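Local coordinates for protein thiamine pyrophosphokinase (Candida albicans, PDB 2G9Z) that catalyses the transfer of a pyrophosphate group from ATP to thiamine, yielding thiamine pyrophosphate, the cofactor form of vitamin B1, at residues 73-77 with 78-82; 222-225 with 226-229; 262-266 with 267-271. All blocks are in the same frame, centred on the assembly; numbering follows the deposited sequence.

Contact 1 of 3, residues 73-77 with 78-82; sequences ITIDL and ISLWK
D76 caps the N terminus of the short helix 77-81 by binding S79, three residues on, at the point where the loop after strand 64-68 turns into that helix. The evidence is the bond from S79 N to D76 OD1, 3.2 Å with an N-H...O angle of 161°. The donor approaches from above the carboxylate plane, 60° out of it. CG of D76 stands anti to its own backbone N (chi1 -178°), which carries the carboxylate forward along the chain to the first turn. OD2 lies near the S79 hydroxyl as well, but the modelled separation is doubtfully short and carries little weight.

The backbone of the first turn is unevenly bonded. L80 N reaches D76 O only weakly, at 3.4 Å, whereas W81 N meets L77 O at 2.8 Å in a nearly straight bond. Ahead of the cap, D76 centres an inverse gamma turn, marked by a weak bond from L77 N to I75 O across 2.9 Å. CD1 of I75 touches CD1 of L80 at 3.6 Å, the two side chains meeting at a slant.

Around this turn, L77 and L80 pack on L66 of strand 64-68, and I75 and L77 on L210 of strand 205-210. W81 touches L97 of helix 93-100 and meets the ring of Y118 edge-to-face.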
ATOM      1  N   ILE A  73       5.620  12.429 -11.258  1.00 33.68           N
ATOM      2  CA  ILE A  73       5.604  11.443 -12.331  1.00 34.11           C
ATOM      3  C   ILE A  73       7.017  11.003 -12.697  1.00 36.24           C
ATOM      4  O   ILE A  73       7.823  11.800 -13.180  1.00 35.90           O
ATOM      5  CB  ILE A  73       4.888  12.005 -13.577  1.00 32.54           C
ATOM      6  CG1 ILE A  73       3.427  12.311 -13.223  1.00 32.07           C
ATOM      7  CG2 ILE A  73       4.970  11.006 -14.724  1.00 32.31           C
ATOM      8  CD1 ILE A  73       2.606  12.869 -14.361  1.00 31.37           C
ATOM      9  N   THR A  74       7.299   9.721 -12.473  1.00 37.06           N
ATOM     10  CA  THR A  74       8.618   9.154 -12.731  1.00 38.63           C
ATOM     11  C   THR A  74       8.709   8.246 -13.958  1.00 38.43           C
ATOM     12  O   THR A  74       9.804   7.836 -14.345  1.00 40.47           O
ATOM     13  CB  THR A  74       9.101   8.347 -11.512  1.00 38.98           C
ATOM     14  OG1 THR A  74       8.274   7.185 -11.349  1.00 40.22           O
ATOM     15  CG2 THR A  74       9.016   9.192 -10.248  1.00 39.56           C
ATOM     16  N   ILE A  75       7.571   7.928 -14.564  1.00 36.39           N
ATOM     17  CA  ILE A  75       7.562   7.063 -15.738  1.00 34.93           C
ATOM     18  C   ILE A  75       7.739   7.848 -17.030  1.00 34.77           C
ATOM     19  O   ILE A  75       7.851   9.076 -17.021  1.00 34.04           O
ATOM     20  CB  ILE A  75       6.234   6.288 -15.869  1.00 35.25           C
ATOM     21  CG1 ILE A  75       5.095   7.270 -16.158  1.00 34.46           C
ATOM     22  CG2 ILE A  75       5.960   5.505 -14.598  1.00 35.35           C
ATOM     23  CD1 ILE A  75       3.861   6.629 -16.752  1.00 34.05           C
ATOM     24  N   ASP A  76       7.756   7.122 -18.142  1.00 35.04           N
ATOM     25  CA  ASP A  76       7.882   7.727 -19.459  1.00 35.37           C
ATOM     26  C   ASP A  76       6.473   8.172 -19.850  1.00 34.34           C
ATOM     27  O   ASP A  76       5.791   7.512 -20.637  1.00 34.38           O
ATOM     28  CB  ASP A  76       8.409   6.702 -20.462  1.00 37.06           C
ATOM     29  CG  ASP A  76       8.602   7.286 -21.849  1.00 40.35           C
ATOM     30  OD1 ASP A  76       8.105   8.405 -22.106  1.00 40.56           O
ATOM     31  OD2 ASP A  76       9.245   6.617 -22.686  1.00 42.06           O
ATOM     32  N   LEU A  77       6.054   9.296 -19.282  1.00 33.57           N
ATOM     33  CA  LEU A  77       4.731   9.862 -19.511  1.00 32.20           C
ATOM     34  C   LEU A  77       4.328   9.998 -20.972  1.00 32.44           C
ATOM     35  O   LEU A  77       3.256   9.539 -21.370  1.00 31.99           O
ATOM     36  CB  LEU A  77       4.634  11.231 -18.835  1.00 31.50           C
ATOM     37  CG  LEU A  77       3.278  11.933 -18.916  1.00 31.77           C
ATOM     38  CD1 LEU A  77       2.214  11.087 -18.218  1.00 30.62           C
ATOM     39  CD2 LEU A  77       3.381  13.303 -18.271  1.00 31.28           C
ATOM     40  N   ILE A  78       5.182  10.628 -21.772  1.00 33.32           N
ATOM     41  CA  ILE A  78       4.880  10.841 -23.184  1.00 33.06           C
ATOM     42  C   ILE A  78       4.549   9.570 -23.962  1.00 32.85           C
ATOM     43  O   ILE A  78       3.631   9.567 -24.780  1.00 32.29           O
ATOM     44  CB  ILE A  78       6.034  11.600 -23.889  1.00 35.47           C
ATOM     45  CG1 ILE A  78       5.962  13.092 -23.541  1.00 36.19           C
ATOM     46  CG2 ILE A  78       5.932  11.441 -25.405  1.00 35.80           C
ATOM     47  CD1 ILE A  78       5.980  13.395 -22.058  1.00 38.12           C
ATOM     48  N   SER A  79       5.289   8.495 -23.714  1.00 31.55           N
ATOM     49  CA  SER A  79       5.035   7.241 -24.417  1.00 31.34           C
ATOM     50  C   SER A  79       3.642   6.704 -24.090  1.00 29.12           C
ATOM     51  O   SER A  79       2.922   6.237 -24.974  1.00 27.31           O
ATOM     52  CB  SER A  79       6.086   6.193 -24.035  1.00 32.78           C
ATOM     53  OG  SER A  79       7.394   6.652 -24.329  1.00 38.24           O
ATOM     54  N   LEU A  80       3.275   6.771 -22.815  1.00 28.50           N
ATOM     55  CA  LEU A  80       1.978   6.288 -22.364  1.00 27.94           C
ATOM     56  C   LEU A  80       0.876   7.187 -22.918  1.00 27.30           C
ATOM     57  O   LEU A  80      -0.110   6.710 -23.483  1.00 26.34           O
ATOM     58  CB  LEU A  80       1.922   6.289 -20.832  1.00 28.10           C
ATOM     59  CG  LEU A  80       1.172   5.142 -20.144  1.00 28.95           C
ATOM     60  CD1 LEU A  80       0.997   5.478 -18.671  1.00 26.49           C
ATOM     61  CD2 LEU A  80      -0.174   4.915 -20.795  1.00 28.36           C
ATOM     62  N   TRP A  81       1.059   8.494 -22.750  1.00 28.09           N
ATOM     63  CA  TRP A  81       0.100   9.492 -23.221  1.00 27.32           C
ATOM     64  C   TRP A  81      -0.270   9.242 -24.679  1.00 28.38           C
ATOM     65  O   TRP A  81      -1.445   9.199 -25.033  1.00 28.48           O
ATOM     66  CB  TRP A  81       0.708  10.889 -23.067  1.00 25.66           C
ATOM     67  CG  TRP A  81      -0.213  12.035 -23.387  1.00 23.71           C
ATOM     68  CD1 TRP A  81      -0.738  12.355 -24.604  1.00 25.41           C
ATOM     69  CD2 TRP A  81      -0.685  13.032 -22.471  1.00 23.30           C
ATOM     70  NE1 TRP A  81      -1.507  13.494 -24.508  1.00 24.70           N
ATOM     71  CE2 TRP A  81      -1.490  13.931 -23.209  1.00 24.98           C
ATOM     72  CE3 TRP A  81      -0.504  13.254 -21.098  1.00 23.09           C
ATOM     73  CZ2 TRP A  81      -2.114  15.037 -22.618  1.00 22.63           C
ATOM     74  CZ3 TRP A  81      -1.123  14.355 -20.509  1.00 21.91           C
ATOM     75  CH2 TRP A  81      -1.919  15.234 -21.273  1.00 24.02           C
ATOM     76  N   LYS A  82       0.744   9.069 -25.518  1.00 29.97           N
ATOM     77  CA  LYS A  82       0.530   8.844 -26.941  1.00 32.12           C
ATOM     78  C   LYS A  82      -0.269   7.586 -27.260  1.00 32.06           C
ATOM     79  O   LYS A  82      -0.712   7.397 -28.393  1.00 33.59           O
ATOM     80  CB  LYS A  82       1.875   8.804 -27.670  1.00 33.90           C
ATOM     81  CG  LYS A  82       2.585  10.153 -27.706  1.00 38.38           C
ATOM     82  CD  LYS A  82       3.884  10.091 -28.504  1.00 41.42           C
ATOM     83  CE  LYS A  82       4.465  11.488 -28.713  1.00 44.14           C
ATOM     84  NZ  LYS A  82       5.673  11.483 -29.591  1.00 45.89           N
TER

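Contact 2 of 3, residues 222-225 with 226-229; sequences QSIN and QLYI
I224 and Y228 meet one turn apart on helix 217-233, within the beta-alpha-beta unit it forms with strands 205-210 and 237-242. CG2 of I224, the branch trans to the backbone N, lies 3.6 Å from CE2 of Y228, the two side chains running side by side in the same direction. One residue further on, CD1 of I229 rests against the N225 amide, 3.7 Å from its ND2. CG of Q226 lies 3.2 Å from Q222 O, and the Q226 side chain packs on F156 and T157 of helix 155-170.

Four consecutive i to i+4 backbone bonds support these positions. Q226 N meets Q222 O at 2.9 Å and 163°, and Y228 N meets I224 O at 3.1 Å and 164°. L227 N to S223 O, also 2.9 Å, is more bent at 146°. I229 N to N225 O completes the series at 3.0 Å.

The polar ends are engaged mostly beyond the turn. N225 OD1 accepts from L308 N of the second subunit, while its ND2 donates to G309 O of that subunit; Y228 OH bonds L283 N. The Q222 side chain lies about 7 Å from a bound thiamine pyrophosphate analogue.

Chemically, the N225 amide uses both its acceptor and its donor across the dimer interface, which would fix its rotation, and the buried phenol finds a polar partner while the aliphatic branches pack locally.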
ATOM      1  N   GLN A 222      -7.800   2.883  -0.565  1.00 13.55           N
ATOM      2  CA  GLN A 222      -9.039   3.227  -1.238  1.00 13.44           C
ATOM      3  C   GLN A 222      -8.945   2.859  -2.722  1.00 13.73           C
ATOM      4  O   GLN A 222      -9.905   2.375  -3.308  1.00 15.43           O
ATOM      5  CB  GLN A 222      -9.346   4.719  -1.092  1.00 16.81           C
ATOM      6  CG  GLN A 222     -10.761   5.081  -1.535  1.00 16.59           C
ATOM      7  CD  GLN A 222     -11.819   4.355  -0.714  1.00 20.74           C
ATOM      8  OE1 GLN A 222     -12.099   4.717   0.433  1.00 21.80           O
ATOM      9  NE2 GLN A 222     -12.399   3.316  -1.295  1.00 19.11           N
ATOM     10  N   SER A 223      -7.784   3.085  -3.328  1.00 13.47           N
ATOM     11  CA  SER A 223      -7.603   2.761  -4.744  1.00 15.31           C
ATOM     12  C   SER A 223      -7.798   1.268  -4.980  1.00 13.85           C
ATOM     13  O   SER A 223      -8.456   0.857  -5.932  1.00 15.89           O
ATOM     14  CB  SER A 223      -6.210   3.183  -5.219  1.00 16.24           C
ATOM     15  OG  SER A 223      -6.060   4.591  -5.169  1.00 16.50           O
ATOM     16  N   ILE A 224      -7.224   0.455  -4.105  1.00 14.95           N
ATOM     17  CA  ILE A 224      -7.355  -0.990  -4.226  1.00 13.83           C
ATOM     18  C   ILE A 224      -8.828  -1.346  -4.020  1.00 14.28           C
ATOM     19  O   ILE A 224      -9.386  -2.156  -4.754  1.00 13.69           O
ATOM     20  CB  ILE A 224      -6.473  -1.717  -3.176  1.00 15.50           C
ATOM     21  CG1 ILE A 224      -4.991  -1.467  -3.488  1.00 14.98           C
ATOM     22  CG2 ILE A 224      -6.786  -3.220  -3.160  1.00 15.22           C
ATOM     23  CD1 ILE A 224      -4.540  -1.939  -4.872  1.00 15.05           C
ATOM     24  N   ASN A 225      -9.461  -0.722  -3.032  1.00 12.92           N
ATOM     25  CA  ASN A 225     -10.866  -0.989  -2.767  1.00 14.68           C
ATOM     26  C   ASN A 225     -11.678  -0.752  -4.043  1.00 16.05           C
ATOM     27  O   ASN A 225     -12.492  -1.585  -4.436  1.00 15.89           O
ATOM     28  CB  ASN A 225     -11.371  -0.091  -1.632  1.00 14.40           C
ATOM     29  CG  ASN A 225     -12.809  -0.389  -1.248  1.00 16.06           C
ATOM     30  OD1 ASN A 225     -13.229  -1.543  -1.222  1.00 18.64           O
ATOM     31  ND2 ASN A 225     -13.568   0.656  -0.931  1.00 14.21           N
ATOM     32  N   GLN A 226     -11.436   0.384  -4.693  1.00 15.59           N
ATOM     33  CA  GLN A 226     -12.132   0.722  -5.925  1.00 16.94           C
ATOM     34  C   GLN A 226     -11.817  -0.267  -7.050  1.00 16.73           C
ATOM     35  O   GLN A 226     -12.676  -0.566  -7.877  1.00 14.95           O
ATOM     36  CB  GLN A 226     -11.773   2.148  -6.357  1.00 17.93           C
ATOM     37  CG  GLN A 226     -12.240   3.204  -5.360  1.00 18.73           C
ATOM     38  CD  GLN A 226     -13.705   3.030  -4.983  1.00 21.14           C
ATOM     39  OE1 GLN A 226     -14.569   2.925  -5.850  1.00 23.26           O
ATOM     40  NE2 GLN A 226     -13.987   2.998  -3.685  1.00 21.41           N
ATOM     41  N   LEU A 227     -10.584  -0.762  -7.083  1.00 15.88           N
ATOM     42  CA  LEU A 227     -10.181  -1.732  -8.097  1.00 16.27           C
ATOM     43  C   LEU A 227     -11.115  -2.941  -8.029  1.00 16.91           C
ATOM     44  O   LEU A 227     -11.654  -3.379  -9.051  1.00 18.35           O
ATOM     45  CB  LEU A 227      -8.732  -2.176  -7.858  1.00 16.44           C
ATOM     46  CG  LEU A 227      -8.179  -3.286  -8.762  1.00 16.12           C
ATOM     47  CD1 LEU A 227      -8.149  -2.818 -10.218  1.00 13.77           C
ATOM     48  CD2 LEU A 227      -6.777  -3.668  -8.290  1.00 15.66           C
ATOM     49  N   TYR A 228     -11.309  -3.465  -6.820  1.00 14.61           N
ATOM     50  CA  TYR A 228     -12.177  -4.621  -6.596  1.00 16.24           C
ATOM     51  C   TYR A 228     -13.642  -4.306  -6.897  1.00 16.52           C
ATOM     52  O   TYR A 228     -14.353  -5.121  -7.489  1.00 19.04           O
ATOM     53  CB  TYR A 228     -12.072  -5.092  -5.143  1.00 13.55           C
ATOM     54  CG  TYR A 228     -10.868  -5.951  -4.818  1.00 13.97           C
ATOM     55  CD1 TYR A 228     -10.808  -7.289  -5.221  1.00 14.34           C
ATOM     56  CD2 TYR A 228      -9.819  -5.448  -4.054  1.00 14.98           C
ATOM     57  CE1 TYR A 228      -9.732  -8.104  -4.858  1.00 14.35           C
ATOM     58  CE2 TYR A 228      -8.738  -6.251  -3.688  1.00 14.01           C
ATOM     59  CZ  TYR A 228      -8.705  -7.577  -4.090  1.00 13.25           C
ATOM     60  OH  TYR A 228      -7.665  -8.376  -3.695  1.00 12.17           O
ATOM     61  N   ILE A 229     -14.093  -3.135  -6.462  1.00 17.01           N
ATOM     62  CA  ILE A 229     -15.474  -2.715  -6.679  1.00 17.63           C
ATOM     63  C   ILE A 229     -15.757  -2.521  -8.162  1.00 19.37           C
ATOM     64  O   ILE A 229     -16.786  -2.973  -8.668  1.00 19.46           O
ATOM     65  CB  ILE A 229     -15.789  -1.394  -5.915  1.00 17.14           C
ATOM     66  CG1 ILE A 229     -15.849  -1.668  -4.407  1.00 16.29           C
ATOM     67  CG2 ILE A 229     -17.109  -0.799  -6.402  1.00 19.04           C
ATOM     68  CD1 ILE A 229     -16.025  -0.413  -3.550  1.00 15.86           C
TER

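Contact 3 of 3, residues 262-266 with 267-271; sequences NRLMF and HKDNG
The backbone N and CB of H267 meet the carbonyl oxygen of R263 across a turn, with the imidazole carried away from it. CB of H267 lies 3.2 Å from R263 O, and with chi1 at -174° the ring sits on the far side of CB from the backbone N. There ND1 is 2.8 Å from a water that donates to F266 O at 3.2 Å, a bridge from the ring to the preceding carbonyl; NE2 bonds S273 O.

At F266 the bond to CB points away from residues 267-271. Its ring has R263 O over one face, 3.9 Å above the plane and offset toward the rim, and it stacks on F50 while meeting Y260 edge-to-face. The same carbonyl oxygen takes two backbone donors: F266 N at 3.2 Å and H267 N at 2.8 Å, the latter bent to 133°.

L264 bends back over the exit of the turn, where its CD2 approaches D269 CA at 4.0 Å. The R263 guanidinium extends elsewhere, bonding D29 O, S30 OG and I317 O.

One carbonyl receiving both an i+3 and an i+4 donor, with helical angles confined to residues 263-265, is consistent with a single helix-like turn in a connecting loop, here between strands 254-259 and 277-281 in the vitamin B1 binding region.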
ATOM      1  N   ASN A 262       8.262 -11.057 -23.905  1.00 26.98           N
ATOM      2  CA  ASN A 262       9.248 -11.731 -23.065  1.00 27.30           C
ATOM      3  C   ASN A 262       9.392 -10.892 -21.806  1.00 25.70           C
ATOM      4  O   ASN A 262       8.783  -9.828 -21.695  1.00 24.38           O
ATOM      5  CB  ASN A 262      10.608 -11.887 -23.764  1.00 28.17           C
ATOM      6  CG  ASN A 262      11.132 -10.591 -24.334  1.00 28.02           C
ATOM      7  OD1 ASN A 262      11.164  -9.566 -23.661  1.00 28.66           O
ATOM      8  ND2 ASN A 262      11.564 -10.637 -25.588  1.00 29.97           N
ATOM      9  N   ARG A 263      10.181 -11.370 -20.855  1.00 24.93           N
ATOM     10  CA  ARG A 263      10.368 -10.649 -19.602  1.00 24.98           C
ATOM     11  C   ARG A 263      11.305  -9.449 -19.735  1.00 25.94           C
ATOM     12  O   ARG A 263      11.302  -8.555 -18.886  1.00 24.96           O
ATOM     13  CB  ARG A 263      10.879 -11.613 -18.531  1.00 23.76           C
ATOM     14  CG  ARG A 263       9.862 -12.681 -18.174  1.00 21.83           C
ATOM     15  CD  ARG A 263      10.478 -13.773 -17.329  1.00 20.38           C
ATOM     16  NE  ARG A 263      11.535 -14.474 -18.055  1.00 18.98           N
ATOM     17  CZ  ARG A 263      12.215 -15.504 -17.563  1.00 18.21           C
ATOM     18  NH1 ARG A 263      11.945 -15.950 -16.344  1.00 17.24           N
ATOM     19  NH2 ARG A 263      13.170 -16.076 -18.284  1.00 18.92           N
ATOM     20  N   LEU A 264      12.097  -9.428 -20.801  1.00 25.87           N
ATOM     21  CA  LEU A 264      13.021  -8.324 -21.037  1.00 27.76           C
ATOM     22  C   LEU A 264      12.256  -7.028 -21.260  1.00 28.09           C
ATOM     23  O   LEU A 264      12.803  -5.936 -21.115  1.00 27.58           O
ATOM     24  CB  LEU A 264      13.898  -8.620 -22.255  1.00 30.65           C
ATOM     25  CG  LEU A 264      14.885  -9.769 -22.047  1.00 32.39           C
ATOM     26  CD1 LEU A 264      15.565 -10.122 -23.363  1.00 34.35           C
ATOM     27  CD2 LEU A 264      15.901  -9.360 -20.987  1.00 34.36           C
ATOM     28  N   MET A 265      10.983  -7.157 -21.609  1.00 28.28           N
ATOM     29  CA  MET A 265      10.140  -5.994 -21.845  1.00 29.95           C
ATOM     30  C   MET A 265       9.968  -5.142 -20.591  1.00 29.18           C
ATOM     31  O   MET A 265       9.946  -3.914 -20.671  1.00 29.58           O
ATOM     32  CB  MET A 265       8.759  -6.432 -22.318  1.00 31.28           C
ATOM     33  CG  MET A 265       8.757  -7.342 -23.514  1.00 32.07           C
ATOM     34  SD  MET A 265       7.107  -8.011 -23.714  0.30 34.36           S
ATOM     35  CE  MET A 265       6.390  -6.796 -24.789  1.00 36.95           C
ATOM     36  N   PHE A 266       9.842  -5.789 -19.434  1.00 28.15           N
ATOM     37  CA  PHE A 266       9.641  -5.056 -18.182  1.00 27.24           C
ATOM     38  C   PHE A 266      10.671  -5.331 -17.099  1.00 29.15           C
ATOM     39  O   PHE A 266      10.612  -4.745 -16.014  1.00 28.79           O
ATOM     40  CB  PHE A 266       8.242  -5.340 -17.617  1.00 25.11           C
ATOM     41  CG  PHE A 266       7.967  -6.801 -17.370  1.00 21.66           C
ATOM     42  CD1 PHE A 266       7.563  -7.633 -18.411  1.00 21.17           C
ATOM     43  CD2 PHE A 266       8.115  -7.343 -16.098  1.00 19.55           C
ATOM     44  CE1 PHE A 266       7.307  -8.988 -18.191  1.00 19.22           C
ATOM     45  CE2 PHE A 266       7.863  -8.696 -15.863  1.00 19.57           C
ATOM     46  CZ  PHE A 266       7.457  -9.521 -16.915  1.00 21.21           C
ATOM     47  N   HIS A 267      11.611  -6.223 -17.386  1.00 30.61           N
ATOM     48  CA  HIS A 267      12.638  -6.559 -16.415  1.00 34.10           C
ATOM     49  C   HIS A 267      14.023  -6.409 -17.026  1.00 37.03           C
ATOM     50  O   HIS A 267      14.557  -7.351 -17.611  1.00 36.57           O
ATOM     51  CB  HIS A 267      12.442  -7.990 -15.911  1.00 33.31           C
ATOM     52  CG  HIS A 267      13.379  -8.376 -14.809  1.00 32.43           C
ATOM     53  ND1 HIS A 267      13.427  -7.707 -13.606  1.00 32.50           N
ATOM     54  CD2 HIS A 267      14.304  -9.361 -14.730  1.00 32.27           C
ATOM     55  CE1 HIS A 267      14.341  -8.263 -12.831  1.00 33.06           C
ATOM     56  NE2 HIS A 267      14.889  -9.270 -13.489  1.00 32.83           N
ATOM     57  N   LYS A 268      14.584  -5.210 -16.895  1.00 41.37           N
ATOM     58  CA  LYS A 268      15.909  -4.895 -17.414  1.00 45.37           C
ATOM     59  C   LYS A 268      16.816  -6.094 -17.186  1.00 46.99           C
ATOM     60  O   LYS A 268      16.947  -6.569 -16.059  1.00 46.48           O
ATOM     61  CB  LYS A 268      16.460  -3.666 -16.693  1.00 46.90           C
ATOM     62  CG  LYS A 268      17.794  -3.160 -17.209  1.00 49.24           C
ATOM     63  CD  LYS A 268      18.098  -1.790 -16.625  1.00 50.52           C
ATOM     64  CE  LYS A 268      17.035  -0.778 -17.040  1.00 51.33           C
ATOM     65  NZ  LYS A 268      17.210   0.556 -16.395  1.00 51.97           N
ATOM     66  N   ASP A 269      17.428  -6.583 -18.261  1.00 49.02           N
ATOM     67  CA  ASP A 269      18.299  -7.746 -18.183  1.00 51.44           C
ATOM     68  C   ASP A 269      19.012  -7.871 -16.846  1.00 53.13           C
ATOM     69  O   ASP A 269      19.712  -6.955 -16.410  1.00 53.04           O
ATOM     70  CB  ASP A 269      19.335  -7.731 -19.302  1.00 51.45           C
ATOM     71  CG  ASP A 269      20.230  -8.947 -19.262  1.00 52.34           C
ATOM     72  OD1 ASP A 269      19.686 -10.067 -19.213  1.00 53.21           O
ATOM     73  OD2 ASP A 269      21.469  -8.792 -19.272  1.00 52.71           O
ATOM     74  N   ASN A 270      18.830  -9.022 -16.206  1.00 54.38           N
ATOM     75  CA  ASN A 270      19.445  -9.263 -14.916  1.00 55.66           C
ATOM     76  C   ASN A 270      20.911  -9.633 -14.957  1.00 55.95           C
ATOM     77  O   ASN A 270      21.716  -8.993 -15.634  1.00 56.75           O
ATOM     78  N   GLY A 271      21.243 -10.687 -14.222  1.00 56.12           N
ATOM     79  CA  GLY A 271      22.608 -11.166 -14.124  1.00 55.35           C
ATOM     80  C   GLY A 271      22.719 -11.711 -12.715  1.00 55.06           C
ATOM     81  O   GLY A 271      23.463 -12.650 -12.439  1.00 55.80           O
TER
HETATM   82  O   HOH W   1      11.020  -6.301 -13.220  1.00 36.40           O

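How the contacts relate
From the N terminus, the three contacts follow one another in series, and none nests in or crosses another. Each is local: contact 1 closes the bend leading from the loop after strand 64-68 into helix 77-81, contact 2 spans about two turns within helix 217-233, and contact 3 closes a turn in the loop between strands 254-259 and 277-281. No two touch. Centres of contacts 1 and 3 are about 19 Å apart, those of 2 and 3 about 29 Å. Strand 205-210 relates the first two, since I75, L77 and L80 of contact 1 pack on it and helix 217-233 follows it; contact 2 also reaches the second subunit.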